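Local atomic coordinates of aspartokinase (Synechocystis, PDB entry 3L76), a protein that probably catalyses the ATP-dependent phosphorylation of the beta-carboxyl group of aspartate and binds lysine and threonine in pockets of its ACT domains. Residues S35-V40 and H124-K129; Q90-L95 and G128-V133; I447-V452 and K514-A519. All coordinates share one frame; numbering follows the deposited sequence.

Contact 1 of 3, residues S35-V40 and H124-K129; sequences SLVVVV and HLREGK
Arg-126, in the turn after helix 121-125, lays its guanidinium group across the start of strand 35-40, one of the parallel strands of the central sheet in the amino acid kinase domain. The backbones stay apart, with Ser-35 CA 7.1 Å from Arg-126 CA, and the arginine side chain fills the interval. Its CG leaves anti to the backbone N (chi1 -153°), after which bends at chi2 and chi3 bring the planar end to the strand. Val-37 crosses this chain at about a right angle and sets CG2 over one face of the guanidinium, displaced toward the rim and 4.1 Å from Arg-126 NE. Ser-35 lies instead at the edge, with CB beside NH1 and near the plane. From an oblique direction comes the carbonyl of Leu-36, whose O is 2.8 Å from Arg-126 NH2; the leucine side chain turns the other way, onto Ile-26 and Thr-29 of helix 16-31. With a leucine in place of Arg-126, Val-37 CG2 would probably lose its flat partner and the Leu-36 carbonyl the positive group beside it. The turn carrying the arginine is closed by a backbone hydrogen bond from Glu-127 N to His-124 O, 3.1 Å long.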
loop_
_atom_site.group_PDB
_atom_site.type_symbol
_atom_site.label_atom_id
_atom_site.label_comp_id
_atom_site.label_asym_id
_atom_site.label_seq_id
_atom_site.Cartn_x
_atom_site.Cartn_y
_atom_site.Cartn_z
ATOM N N SER A 35 18.646 20.613 -9.237
ATOM C CA SER A 35 17.675 19.578 -9.551
ATOM C C SER A 35 17.623 18.577 -8.396
ATOM O O SER A 35 18.661 18.170 -7.869
ATOM C CB SER A 35 18.068 18.877 -10.842
ATOM O OG SER A 35 18.197 19.818 -11.890
ATOM N N LEU A 36 16.416 18.182 -8.000
ATOM C CA LEU A 36 16.251 17.382 -6.794
ATOM C C LEU A 36 15.534 16.053 -6.991
ATOM O O LEU A 36 14.432 16.015 -7.533
ATOM C CB LEU A 36 15.539 18.190 -5.710
ATOM C CG LEU A 36 16.483 18.920 -4.757
ATOM C CD1 LEU A 36 17.183 20.052 -5.487
ATOM C CD2 LEU A 36 15.719 19.445 -3.562
ATOM N N VAL A 37 16.181 14.973 -6.540
ATOM C CA VAL A 37 15.541 13.670 -6.394
ATOM C C VAL A 37 15.378 13.374 -4.909
ATOM O O VAL A 37 16.354 13.371 -4.158
ATOM C CB VAL A 37 16.361 12.549 -7.041
ATOM C CG1 VAL A 37 15.754 11.193 -6.708
ATOM C CG2 VAL A 37 16.433 12.756 -8.550
ATOM N N VAL A 38 14.141 13.135 -4.485
ATOM C CA VAL A 38 13.856 12.945 -3.071
ATOM C C VAL A 38 13.401 11.528 -2.730
ATOM O O VAL A 38 12.505 10.972 -3.367
ATOM C CB VAL A 38 12.813 13.951 -2.563
ATOM C CG1 VAL A 38 12.498 13.692 -1.104
ATOM C CG2 VAL A 38 13.319 15.357 -2.738
ATOM N N VAL A 39 14.046 10.958 -1.716
ATOM C CA VAL A 39 13.659 9.681 -1.141
ATOM C C VAL A 39 13.015 9.961 0.212
ATOM O O VAL A 39 13.513 10.765 0.994
ATOM C CB VAL A 39 14.877 8.776 -0.901
ATOM C CG1 VAL A 39 14.455 7.547 -0.120
ATOM C CG2 VAL A 39 15.562 8.384 -2.219
ATOM N N VAL A 40 11.899 9.310 0.494
ATOM C CA VAL A 40 11.204 9.559 1.745
ATOM C C VAL A 40 10.896 8.238 2.411
ATOM O O VAL A 40 10.574 7.257 1.738
ATOM C CB VAL A 40 9.875 10.335 1.521
ATOM C CG1 VAL A 40 9.321 10.842 2.835
ATOM C CG2 VAL A 40 10.086 11.497 0.567
ATOM N N HIS A 124 14.171 12.048 -17.461
ATOM C CA HIS A 124 13.172 12.780 -18.236
ATOM C C HIS A 124 12.364 13.784 -17.402
ATOM O O HIS A 124 12.373 14.986 -17.678
ATOM C CB HIS A 124 12.230 11.803 -18.945
ATOM C CG HIS A 124 10.956 12.430 -19.417
ATOM N ND1 HIS A 124 9.714 11.961 -19.045
ATOM C CD2 HIS A 124 10.731 13.500 -20.217
ATOM C CE1 HIS A 124 8.778 12.711 -19.601
ATOM N NE2 HIS A 124 9.368 13.653 -20.314
ATOM N N LEU A 125 11.667 13.296 -16.382
ATOM C CA LEU A 125 10.841 14.170 -15.543
ATOM C C LEU A 125 11.701 15.215 -14.827
ATOM O O LEU A 125 11.189 16.131 -14.183
ATOM C CB LEU A 125 9.966 13.349 -14.568
ATOM C CG LEU A 125 8.982 12.445 -15.344
ATOM C CD1 LEU A 125 8.588 11.187 -14.611
ATOM C CD2 LEU A 125 7.745 13.201 -15.778
ATOM N N ARG A 126 13.015 15.082 -14.988
ATOM C CA ARG A 126 13.985 15.983 -14.385
ATOM C C ARG A 126 13.788 17.405 -14.892
ATOM O O ARG A 126 14.273 18.362 -14.288
ATOM C CB ARG A 126 15.403 15.516 -14.722
ATOM C CG ARG A 126 16.469 15.903 -13.715
ATOM C CD ARG A 126 16.511 14.927 -12.544
ATOM N NE ARG A 126 15.273 14.960 -11.778
ATOM C CZ ARG A 126 14.978 15.901 -10.892
ATOM N NH1 ARG A 126 15.832 16.886 -10.662
ATOM N NH2 ARG A 126 13.831 15.861 -10.235
ATOM N N GLU A 127 13.077 17.547 -16.008
ATOM C CA GLU A 127 12.882 18.864 -16.615
ATOM C C GLU A 127 11.707 19.628 -16.022
ATOM O O GLU A 127 10.569 19.526 -16.495
ATOM C CB GLU A 127 12.770 18.761 -18.132
ATOM C CG GLU A 127 14.129 18.655 -18.825
ATOM C CD GLU A 127 15.010 17.558 -18.243
ATOM O OE1 GLU A 127 15.436 17.697 -17.077
ATOM O OE2 GLU A 127 15.286 16.565 -18.953
ATOM N N GLY A 128 12.016 20.390 -14.976
ATOM C CA GLY A 128 11.041 21.173 -14.247
ATOM C C GLY A 128 10.773 20.618 -12.859
ATOM O O GLY A 128 10.786 21.349 -11.863
ATOM N N LYS A 129 10.546 19.310 -12.795
ATOM C CA LYS A 129 9.974 18.676 -11.609
ATOM C C LYS A 129 11.003 18.138 -10.606
ATOM O O LYS A 129 12.074 17.656 -10.986
ATOM C CB LYS A 129 9.043 17.543 -12.047
ATOM C CG LYS A 129 7.867 18.003 -12.900
ATOM C CD LYS A 129 7.426 16.919 -13.877
ATOM C CE LYS A 129 6.072 17.237 -14.486
ATOM N NZ LYS A 129 4.978 16.983 -13.512
#

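Contact 2 of 3, residues Q90-L95 and G128-V133; sequences QPAISL and GKVVVV
Pro-91 O accepts a hydrogen bond from Val-130 N (2.8 Å), the first rung of a parallel pairing between strands 92-95 and 130-133 in the central sheet of the amino acid kinase domain. The ladder continues with a weak bond from Ile-93 N to Val-130 O (3.1 Å), then a nearly straight one from Val-132 N to Ile-93 O (2.9 Å, 170° at the hydrogen) and a more bent one from Leu-95 N to Val-132 O. The strand directions are 28° apart, the twist between neighbouring parallel strands.

Lys-129 runs along the entry to this pairing. Its CB sits 3.8 Å from Pro-91 O and also approaches CG2 of Ile-93; CG comes next, lying between Pro-91 CB and Ala-92 O, 4.0 Å from the latter. CD and CE carry the chain onward, and a final bend (chi4 -76°) turns the amine back until NZ is 3.5 Å from Ala-92 O, a long approach.

One face of the pair, with Ala-92, Ser-94, Val-130 and Val-132, looks onto helices 16-31 and 63-87, where Ser-94 OG is hydrogen-bonded with Ile-78 O, Ser-82 OG and OE1 of Glu-65 of the second subunit. Ile-93 and Val-131, on the other face, lie side by side and point the same way, while Leu-95 CD1 touches Val-131 CG2 at 4.0 Å; Leu-125 of helix 121-125 packs on Ile-93 and Leu-95. Main-chain bonds thus set the register, aliphatic contacts line the face of Ile-93, Leu-95, Val-131 and Val-133, and the hydroxyl of Ser-94 carries the pairing's polar link to the subunit interface.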
loop_
_atom_site.group_PDB
_atom_site.type_symbol
_atom_site.label_atom_id
_atom_site.label_comp_id
_atom_site.label_asym_id
_atom_site.label_seq_id
_atom_site.Cartn_x
_atom_site.Cartn_y
_atom_site.Cartn_z
ATOM N N GLN A 90 5.653 24.158 -6.392
ATOM C CA GLN A 90 6.871 23.458 -6.776
ATOM C C GLN A 90 6.510 22.244 -7.632
ATOM O O GLN A 90 5.988 21.254 -7.122
ATOM C CB GLN A 90 7.662 23.021 -5.544
ATOM C CG GLN A 90 9.076 23.585 -5.476
ATOM C CD GLN A 90 9.891 23.305 -6.731
ATOM O OE1 GLN A 90 10.822 24.043 -7.050
ATOM N NE2 GLN A 90 9.539 22.239 -7.451
ATOM N N PRO A 91 6.763 22.327 -8.945
ATOM C CA PRO A 91 6.498 21.177 -9.813
ATOM C C PRO A 91 7.197 19.927 -9.276
ATOM O O PRO A 91 8.414 19.913 -9.113
ATOM C CB PRO A 91 7.102 21.602 -11.152
ATOM C CG PRO A 91 7.024 23.097 -11.133
ATOM C CD PRO A 91 7.243 23.498 -9.699
ATOM N N ALA A 92 6.417 18.894 -8.992
ATOM C CA ALA A 92 6.943 17.656 -8.458
ATOM C C ALA A 92 6.270 16.485 -9.146
ATOM O O ALA A 92 5.442 16.680 -10.035
ATOM C CB ALA A 92 6.708 17.596 -6.963
ATOM N N ILE A 93 6.624 15.271 -8.732
ATOM C CA ILE A 93 6.010 14.065 -9.279
ATOM C C ILE A 93 6.465 12.826 -8.522
ATOM O O ILE A 93 7.643 12.681 -8.206
ATOM C CB ILE A 93 6.338 13.878 -10.774
ATOM C CG1 ILE A 93 5.525 12.720 -11.363
ATOM C CG2 ILE A 93 7.855 13.677 -10.986
ATOM C CD1 ILE A 93 5.835 12.445 -12.836
ATOM N N SER A 94 5.529 11.928 -8.246
ATOM C CA SER A 94 5.844 10.701 -7.526
ATOM C C SER A 94 6.073 9.529 -8.464
ATOM O O SER A 94 5.179 9.148 -9.211
ATOM C CB SER A 94 4.735 10.354 -6.541
ATOM O OG SER A 94 4.483 11.445 -5.675
ATOM N N LEU A 95 7.278 8.962 -8.417
ATOM C CA LEU A 95 7.596 7.747 -9.163
ATOM C C LEU A 95 7.656 6.524 -8.232
ATOM O O LEU A 95 7.978 6.640 -7.048
ATOM C CB LEU A 95 8.906 7.904 -9.934
ATOM C CG LEU A 95 8.887 8.863 -11.115
ATOM C CD1 LEU A 95 10.187 8.743 -11.898
ATOM C CD2 LEU A 95 7.681 8.577 -12.005
ATOM N N GLY A 128 12.016 20.390 -14.976
ATOM C CA GLY A 128 11.041 21.173 -14.247
ATOM C C GLY A 128 10.773 20.618 -12.859
ATOM O O GLY A 128 10.786 21.349 -11.863
ATOM N N LYS A 129 10.546 19.310 -12.795
ATOM C CA LYS A 129 9.974 18.676 -11.609
ATOM C C LYS A 129 11.003 18.138 -10.606
ATOM O O LYS A 129 12.074 17.656 -10.986
ATOM C CB LYS A 129 9.043 17.543 -12.047
ATOM C CG LYS A 129 7.867 18.003 -12.900
ATOM C CD LYS A 129 7.426 16.919 -13.877
ATOM C CE LYS A 129 6.072 17.237 -14.486
ATOM N NZ LYS A 129 4.978 16.983 -13.512
ATOM N N VAL A 130 10.687 18.222 -9.316
ATOM C CA VAL A 130 11.439 17.427 -8.365
ATOM C C VAL A 130 10.827 16.045 -8.367
ATOM O O VAL A 130 9.619 15.893 -8.185
ATOM C CB VAL A 130 11.543 18.012 -6.917
ATOM C CG1 VAL A 130 11.207 19.482 -6.823
ATOM C CG2 VAL A 130 10.939 17.106 -5.842
ATOM N N VAL A 131 11.645 15.035 -8.633
ATOM C CA VAL A 131 11.105 13.693 -8.618
ATOM C C VAL A 131 11.252 13.030 -7.264
ATOM O O VAL A 131 12.337 12.913 -6.706
ATOM C CB VAL A 131 11.500 12.806 -9.841
ATOM C CG1 VAL A 131 12.377 13.520 -10.867
ATOM C CG2 VAL A 131 11.881 11.393 -9.466
ATOM N N VAL A 132 10.107 12.651 -6.727
ATOM C CA VAL A 132 10.016 12.066 -5.414
ATOM C C VAL A 132 9.723 10.601 -5.634
ATOM O O VAL A 132 8.743 10.258 -6.299
ATOM C CB VAL A 132 8.880 12.705 -4.643
ATOM C CG1 VAL A 132 8.685 12.022 -3.298
ATOM C CG2 VAL A 132 9.139 14.204 -4.497
ATOM N N VAL A 133 10.581 9.733 -5.099
ATOM C CA VAL A 133 10.480 8.320 -5.442
ATOM C C VAL A 133 10.264 7.391 -4.276
ATOM O O VAL A 133 10.589 7.700 -3.133
ATOM C CB VAL A 133 11.652 7.753 -6.333
ATOM C CG1 VAL A 133 12.239 8.749 -7.316
ATOM C CG2 VAL A 133 12.650 6.923 -5.563
#

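Contact 3 of 3, residues I447-V452 and K514-A519; sequences IAIRHV and KDWLDA
Val-452 and Ile-449, near the end of strand 437-453 in an ACT domain, meet the six-membered ring of Trp-516 in the loop between helix 499-512 and strand 520-533. These apolar contacts centre on Trp-516 CZ3. Val-452 lies alongside the indole, pointing the same way, with CG2 3.9 Å and CG1 4.0 Å from Trp-516 CZ3; Ile-449 crosses at about a right angle and brings CD1 to the ring edge, 4.1 Å from the same CZ3, and also to Ala-519 CB. Met-458, Gln-461 and Leu-462 of helix 458-468 also pack on the tryptophan.

Main-chain contacts form a second group. Residues 516-519 make a type II beta turn, closed by Ala-519 N bonding to Trp-516 O at 3.0 Å. The turn presents Ala-519 CA to Arg-450 O in a CA-H...O contact of 3.1 Å (146° at the hydrogen), just before Ala-520 pairs with Arg-450 through the backbone.

The third group sets the His-451 ring against Asp-518, whose carbonyl O lies at the ring edge, near CD2. The two side chains lie side by side with ring and carboxylate planes 44° apart, His-451 NE2 and Asp-518 OD1 being separated by 4.9 Å.

Between these two segments the contact rests on apolar packing and a CA-H...O contact; conventional pairing resumes at Ala-520. Since Val-452 also touches bound threonine, its side chain links the Trp-516 cluster to the threonine pocket, consistent with allosteric binding in the ACT domains.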
loop_
_atom_site.group_PDB
_atom_site.type_symbol
_atom_site.label_atom_id
_atom_site.label_comp_id
_atom_site.label_asym_id
_atom_site.label_seq_id
_atom_site.Cartn_x
_atom_site.Cartn_y
_atom_site.Cartn_z
ATOM N N ILE A 447 33.491 -14.794 26.117
ATOM C CA ILE A 447 33.507 -16.239 26.227
ATOM C C ILE A 447 34.789 -16.759 25.600
ATOM O O ILE A 447 35.075 -16.489 24.439
ATOM C CB ILE A 447 32.306 -16.899 25.528
ATOM C CG1 ILE A 447 30.997 -16.329 26.057
ATOM C CG2 ILE A 447 32.346 -18.417 25.723
ATOM C CD1 ILE A 447 29.786 -16.972 25.445
ATOM N N ALA A 448 35.562 -17.502 26.375
ATOM C CA ALA A 448 36.804 -18.040 25.873
ATOM C C ALA A 448 36.748 -19.537 25.860
ATOM O O ALA A 448 36.231 -20.174 26.776
ATOM C CB ALA A 448 37.984 -17.566 26.696
ATOM N N ILE A 449 37.290 -20.105 24.801
ATOM C CA ILE A 449 37.431 -21.527 24.756
ATOM C C ILE A 449 38.922 -21.904 24.823
ATOM O O ILE A 449 39.689 -21.685 23.892
ATOM C CB ILE A 449 36.562 -22.145 23.614
ATOM C CG1 ILE A 449 37.297 -23.234 22.879
ATOM C CG2 ILE A 449 35.988 -21.069 22.681
ATOM C CD1 ILE A 449 37.391 -24.513 23.678
ATOM N N ARG A 450 39.325 -22.420 25.981
ATOM C CA ARG A 450 40.719 -22.772 26.253
ATOM C C ARG A 450 41.162 -24.005 25.462
ATOM O O ARG A 450 40.433 -24.988 25.373
ATOM C CB ARG A 450 40.927 -23.058 27.748
ATOM C CG ARG A 450 40.626 -21.920 28.731
ATOM C CD ARG A 450 41.762 -20.944 28.840
ATOM N NE ARG A 450 41.545 -19.980 29.911
ATOM C CZ ARG A 450 42.320 -18.915 30.107
ATOM N NH1 ARG A 450 43.344 -18.692 29.298
ATOM N NH2 ARG A 450 42.072 -18.071 31.099
ATOM N N HIS A 451 42.355 -23.939 24.882
ATOM C CA HIS A 451 43.009 -25.118 24.316
ATOM C C HIS A 451 42.371 -25.713 23.068
ATOM O O HIS A 451 42.140 -26.918 23.004
ATOM C CB HIS A 451 43.173 -26.209 25.380
ATOM C CG HIS A 451 44.182 -25.868 26.426
ATOM N ND1 HIS A 451 45.254 -25.042 26.176
ATOM C CD2 HIS A 451 44.285 -26.234 27.722
ATOM C CE1 HIS A 451 45.976 -24.917 27.273
ATOM N NE2 HIS A 451 45.411 -25.632 28.224
ATOM N N VAL A 452 42.122 -24.877 22.069
ATOM C CA VAL A 452 41.620 -25.370 20.797
ATOM C C VAL A 452 42.804 -25.936 20.045
ATOM O O VAL A 452 43.828 -25.260 19.900
ATOM C CB VAL A 452 40.936 -24.238 19.968
ATOM C CG1 VAL A 452 40.501 -24.742 18.603
ATOM C CG2 VAL A 452 39.745 -23.662 20.708
ATOM N N LYS A 514 34.305 -31.822 24.231
ATOM C CA LYS A 514 34.279 -32.874 25.254
ATOM C C LYS A 514 35.445 -33.873 25.173
ATOM O O LYS A 514 35.772 -34.529 26.169
ATOM C CB LYS A 514 32.927 -33.598 25.267
ATOM N N ASP A 515 36.068 -33.985 24.000
ATOM C CA ASP A 515 37.291 -34.776 23.869
ATOM C C ASP A 515 38.459 -33.999 23.263
ATOM O O ASP A 515 39.204 -34.524 22.439
ATOM C CB ASP A 515 37.056 -36.074 23.088
ATOM C CG ASP A 515 35.664 -36.172 22.519
ATOM O OD1 ASP A 515 35.408 -35.560 21.462
ATOM O OD2 ASP A 515 34.830 -36.874 23.126
ATOM N N TRP A 516 38.596 -32.738 23.660
ATOM C CA TRP A 516 39.822 -31.996 23.421
ATOM C C TRP A 516 40.580 -31.965 24.747
ATOM O O TRP A 516 40.053 -31.487 25.742
ATOM C CB TRP A 516 39.525 -30.568 22.960
ATOM C CG TRP A 516 38.961 -30.459 21.585
ATOM C CD1 TRP A 516 38.815 -31.464 20.676
ATOM C CD2 TRP A 516 38.482 -29.271 20.952
ATOM N NE1 TRP A 516 38.262 -30.979 19.516
ATOM C CE2 TRP A 516 38.045 -29.635 19.658
ATOM C CE3 TRP A 516 38.376 -27.938 21.348
ATOM C CZ2 TRP A 516 37.512 -28.711 18.760
ATOM C CZ3 TRP A 516 37.831 -27.018 20.455
ATOM C CH2 TRP A 516 37.408 -27.412 19.179
ATOM N N LEU A 517 41.804 -32.485 24.765
ATOM C CA LEU A 517 42.607 -32.481 25.990
ATOM C C LEU A 517 42.641 -31.098 26.646
ATOM O O LEU A 517 43.076 -30.130 26.032
ATOM C CB LEU A 517 44.036 -32.932 25.687
ATOM C CG LEU A 517 44.966 -33.435 26.809
ATOM C CD1 LEU A 517 46.453 -33.098 26.583
ATOM C CD2 LEU A 517 44.515 -33.225 28.280
ATOM N N ASP A 518 42.173 -31.013 27.888
ATOM C CA ASP A 518 42.225 -29.765 28.658
ATOM C C ASP A 518 41.439 -28.592 28.075
ATOM O O ASP A 518 41.639 -27.453 28.492
ATOM C CB ASP A 518 43.674 -29.321 28.874
ATOM C CG ASP A 518 44.436 -30.231 29.810
ATOM O OD1 ASP A 518 45.677 -30.278 29.694
ATOM O OD2 ASP A 518 43.798 -30.895 30.655
ATOM N N ALA A 519 40.560 -28.846 27.113
ATOM C CA ALA A 519 39.721 -27.781 26.595
ATOM C C ALA A 519 38.750 -27.331 27.682
ATOM O O ALA A 519 38.493 -28.051 28.630
ATOM C CB ALA A 519 38.979 -28.236 25.350
#

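From the N terminus, strand 35-40 opens contact 1 and strand 92-96 opens contact 2 before either is closed. The turn at 124-129 then closes contact 1, and the chain runs straight into strand 130-138, which closes contact 2; the two loops overlap and cross, both ending on the same stretch of chain and sharing Gly-128 and Lys-129. Strand 130-138 lies between strands 35-40 and 92-96, with the backbone of Val-38 hydrogen-bonded to Val-131 and Val-133; the centres of contacts 1 and 2 are about 5 Å apart. Contact 3 opens much later and closes a loop of its own, tying a strand end to a turn in an ACT domain. Its centre is about 60 Å from that of contact 1.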